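Local coordinates for VapB family protein (Caulobacter crescentus, PDB 5K8J) that probably serves as the antitoxin of a VapBC toxin-antitoxin pair, inhibiting the PIN-domain ribonuclease VapC and binding DNA, at residues 36-41 and 49-54. Residues are numbered along the deposited sequence; the frame is centred on the assembly and turned at random.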
ATOM      1  N   GLU A  36     -18.745 -22.001  -5.142  1.00 31.79           N
ATOM      2  CA  GLU A  36     -17.831 -23.079  -4.801  1.00 23.56           C
ATOM      3  C   GLU A  36     -16.407 -22.634  -5.107  1.00 20.43           C
ATOM      4  O   GLU A  36     -16.146 -22.056  -6.165  1.00 22.54           O
ATOM      5  CB  GLU A  36     -18.179 -24.340  -5.578  1.00 30.50           C
ATOM      6  CG  GLU A  36     -17.362 -25.548  -5.156  1.00 47.20           C
ATOM      7  CD  GLU A  36     -18.087 -26.843  -5.424  1.00 66.42           C
ATOM      8  OE1 GLU A  36     -18.840 -26.903  -6.421  1.00 73.74           O
ATOM      9  OE2 GLU A  36     -17.917 -27.791  -4.629  1.00 73.48           O
ATOM     10  N   LEU A  37     -15.504 -22.868  -4.157  1.00 21.61           N
ATOM     11  CA  LEU A  37     -14.112 -22.460  -4.272  1.00 19.41           C
ATOM     12  C   LEU A  37     -13.217 -23.683  -4.298  1.00 19.70           C
ATOM     13  O   LEU A  37     -13.509 -24.714  -3.675  1.00 22.21           O
ATOM     14  CB  LEU A  37     -13.679 -21.573  -3.100  1.00 19.29           C
ATOM     15  CG  LEU A  37     -14.536 -20.320  -2.909  1.00 23.99           C
ATOM     16  CD1 LEU A  37     -14.148 -19.609  -1.629  1.00 28.55           C
ATOM     17  CD2 LEU A  37     -14.401 -19.409  -4.059  1.00 22.02           C
ATOM     18  N   THR A  38     -12.127 -23.542  -5.035  1.00 20.42           N
ATOM     19  CA  THR A  38     -10.999 -24.450  -4.985  1.00 19.07           C
ATOM     20  C   THR A  38      -9.904 -23.806  -4.131  1.00 18.53           C
ATOM     21  O   THR A  38      -9.592 -22.621  -4.297  1.00 17.91           O
ATOM     22  CB  THR A  38     -10.495 -24.734  -6.402  1.00 24.28           C
ATOM     23  OG1 THR A  38     -11.468 -25.534  -7.096  1.00 27.25           O
ATOM     24  CG2 THR A  38      -9.193 -25.480  -6.356  1.00 24.19           C
ATOM     25  N   LEU A  39      -9.347 -24.582  -3.214  1.00 19.02           N
ATOM     26  CA  LEU A  39      -8.310 -24.148  -2.284  1.00 20.18           C
ATOM     27  C   LEU A  39      -7.113 -25.061  -2.480  1.00 18.83           C
ATOM     28  O   LEU A  39      -7.217 -26.273  -2.286  1.00 22.02           O
ATOM     29  CB  LEU A  39      -8.792 -24.232  -0.836  1.00 23.61           C
ATOM     30  CG  LEU A  39     -10.004 -23.371  -0.469  1.00 26.96           C
ATOM     31  CD1 LEU A  39     -11.292 -24.100  -0.761  1.00 24.02           C
ATOM     32  CD2 LEU A  39      -9.920 -23.016   1.015  1.00 33.96           C
ATOM     33  N   ILE A  40      -5.974 -24.486  -2.844  1.00 17.96           N
ATOM     34  CA  ILE A  40      -4.786 -25.286  -3.104  1.00 18.04           C
ATOM     35  C   ILE A  40      -3.603 -24.692  -2.365  1.00 17.67           C
ATOM     36  O   ILE A  40      -3.297 -23.502  -2.530  1.00 16.80           O
ATOM     37  CB  ILE A  40      -4.466 -25.372  -4.608  1.00 21.21           C
ATOM     38  CG1 ILE A  40      -5.679 -25.863  -5.388  1.00 31.62           C
ATOM     39  CG2 ILE A  40      -3.294 -26.334  -4.819  1.00 26.33           C
ATOM     40  CD1 ILE A  40      -5.470 -25.884  -6.911  1.00 31.19           C
ATOM     41  N   ARG A  41      -2.927 -25.530  -1.588  1.00 18.38           N
ATOM     42  CA  ARG A  41      -1.733 -25.118  -0.861  1.00 18.77           C
ATOM     43  C   ARG A  41      -0.478 -25.672  -1.523  1.00 21.60           C
ATOM     44  O   ARG A  41      -0.413 -26.856  -1.863  1.00 23.76           O
ATOM     45  CB  ARG A  41      -1.790 -25.584   0.581  1.00 20.05           C
ATOM     46  CG  ARG A  41      -0.548 -25.138   1.376  1.00 25.08           C
ATOM     47  CD  ARG A  41      -0.594 -25.642   2.812  1.00 30.71           C
ATOM     48  NE  ARG A  41      -0.716 -27.099   2.895  1.00 29.31           N
ATOM     49  CZ  ARG A  41       0.298 -27.961   2.796  1.00 38.27           C
ATOM     50  NH1 ARG A  41       1.539 -27.538   2.608  1.00 31.23           N
ATOM     51  NH2 ARG A  41       0.068 -29.263   2.882  1.00 49.08           N
ATOM     52  N   TYR A  49      -9.737 -19.851  -5.564  1.00 15.49           N
ATOM     53  CA  TYR A  49     -10.380 -19.290  -6.749  1.00 15.72           C
ATOM     54  C   TYR A  49     -11.668 -20.064  -7.006  1.00 17.76           C
ATOM     55  O   TYR A  49     -11.879 -21.143  -6.441  1.00 18.64           O
ATOM     56  CB  TYR A  49      -9.450 -19.331  -7.978  1.00 18.12           C
ATOM     57  CG  TYR A  49      -8.946 -20.683  -8.352  1.00 18.52           C
ATOM     58  CD1 TYR A  49      -9.676 -21.491  -9.228  1.00 20.93           C
ATOM     59  CD2 TYR A  49      -7.770 -21.181  -7.833  1.00 20.16           C
ATOM     60  CE1 TYR A  49      -9.246 -22.764  -9.564  1.00 25.48           C
ATOM     61  CE2 TYR A  49      -7.324 -22.465  -8.169  1.00 25.32           C
ATOM     62  CZ  TYR A  49      -8.064 -23.234  -9.046  1.00 29.72           C
ATOM     63  OH  TYR A  49      -7.649 -24.498  -9.393  1.00 34.85           O
ATOM     64  N   PRO A  50     -12.545 -19.544  -7.863  1.00 20.72           N
ATOM     65  CA  PRO A  50     -13.837 -20.212  -8.091  1.00 25.00           C
ATOM     66  C   PRO A  50     -13.644 -21.539  -8.809  1.00 22.82           C
ATOM     67  O   PRO A  50     -12.930 -21.615  -9.810  1.00 23.58           O
ATOM     68  CB  PRO A  50     -14.600 -19.211  -8.963  1.00 23.99           C
ATOM     69  CG  PRO A  50     -13.989 -17.906  -8.647  1.00 29.85           C
ATOM     70  CD  PRO A  50     -12.524 -18.198  -8.460  1.00 23.97           C
ATOM     71  N   SER A  51     -14.290 -22.585  -8.291  1.00 23.85           N
ATOM     72  CA  SER A  51     -14.264 -23.891  -8.942  1.00 25.09           C
ATOM     73  C   SER A  51     -15.082 -23.837 -10.232  1.00 26.43           C
ATOM     74  O   SER A  51     -16.301 -23.637 -10.192  1.00 29.69           O
ATOM     75  CB  SER A  51     -14.833 -24.961  -8.011  1.00 26.19           C
ATOM     76  OG  SER A  51     -14.116 -25.034  -6.800  1.00 36.33           O
ATOM     77  N   LYS A  52     -14.421 -24.024 -11.376  1.00 29.76           N
ATOM     78  CA  LYS A  52     -15.090 -23.923 -12.669  1.00 31.39           C
ATOM     79  C   LYS A  52     -14.713 -25.078 -13.582  1.00 35.17           C
ATOM     80  O   LYS A  52     -14.877 -24.987 -14.803  1.00 44.46           O
ATOM     81  CB  LYS A  52     -14.761 -22.590 -13.336  1.00 25.24           C
ATOM     82  CG  LYS A  52     -15.317 -21.375 -12.587  1.00 27.43           C
ATOM     83  CD  LYS A  52     -16.742 -21.056 -12.957  1.00 38.61           C
ATOM     84  CE  LYS A  52     -16.831 -20.511 -14.389  1.00 61.84           C
ATOM     85  NZ  LYS A  52     -16.220 -19.160 -14.559  1.00 75.44           N
ATOM     86  N   GLY A  53     -14.215 -26.159 -13.013  1.00 29.17           N
ATOM     87  CA  GLY A  53     -13.754 -27.285 -13.788  1.00 31.17           C
ATOM     88  C   GLY A  53     -12.298 -27.539 -13.502  1.00 28.47           C
ATOM     89  O   GLY A  53     -11.576 -26.630 -13.094  1.00 31.92           O
ATOM     90  N   SER A  54     -11.863 -28.768 -13.702  1.00 30.11           N
ATOM     91  CA  SER A  54     -10.481 -29.145 -13.471  1.00 34.03           C
ATOM     92  C   SER A  54      -9.635 -28.942 -14.721  1.00 33.28           C
ATOM     93  O   SER A  54     -10.145 -28.810 -15.836  1.00 31.34           O
ATOM     94  CB  SER A  54     -10.403 -30.602 -13.043  1.00 34.57           C
ATOM     95  OG  SER A  54     -10.815 -31.453 -14.090  1.00 37.64           O
TER
HETATM   96  O   HOH W   1     -17.603 -21.825  -8.562  1.00 32.44           O
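Thr38 and Tyr49 form an antiparallel hydrogen-bonded pair at the open end of the beta hairpin of strands 37-42 and 45-50: Thr38 N donates to Tyr49 O (2.8 Å) and Tyr49 N returns a bond to Thr38 O (3.0 Å). Next to them Leu37 and Pro50 make a non-hydrogen-bonded pair, and just past the end of strand 45-50, Ser51 N donates a 2.9 Å hydrogen bond to Glu36 O from above the carbonyl plane. A water donating to both Glu36 O and Ser51 O adds a second link there. Thr38 and Tyr49 project from the same face of the sheet, side by side. Thr38 CB sits over one face of the tyrosine ring, off centre, in a CH-pi contact 4.1 Å from the centroid, while CG2, anti to the backbone N, extends along the ring toward OH. Ile40 CD1 approaches the ring edge at CE2 and OH. Pro67 and Ala30 of the VapC chain pack on Tyr49 and Ile40, so this face meets the toxin; along its other edge, strand 37-42 continues the sheet into a second VapB subunit. The branch of Thr38 beside its backbone N carries the polar contact: with chi1 at -70°, OG1 points to Ser51 and shares a 2.7 Å hydrogen bond with Ser51 OG.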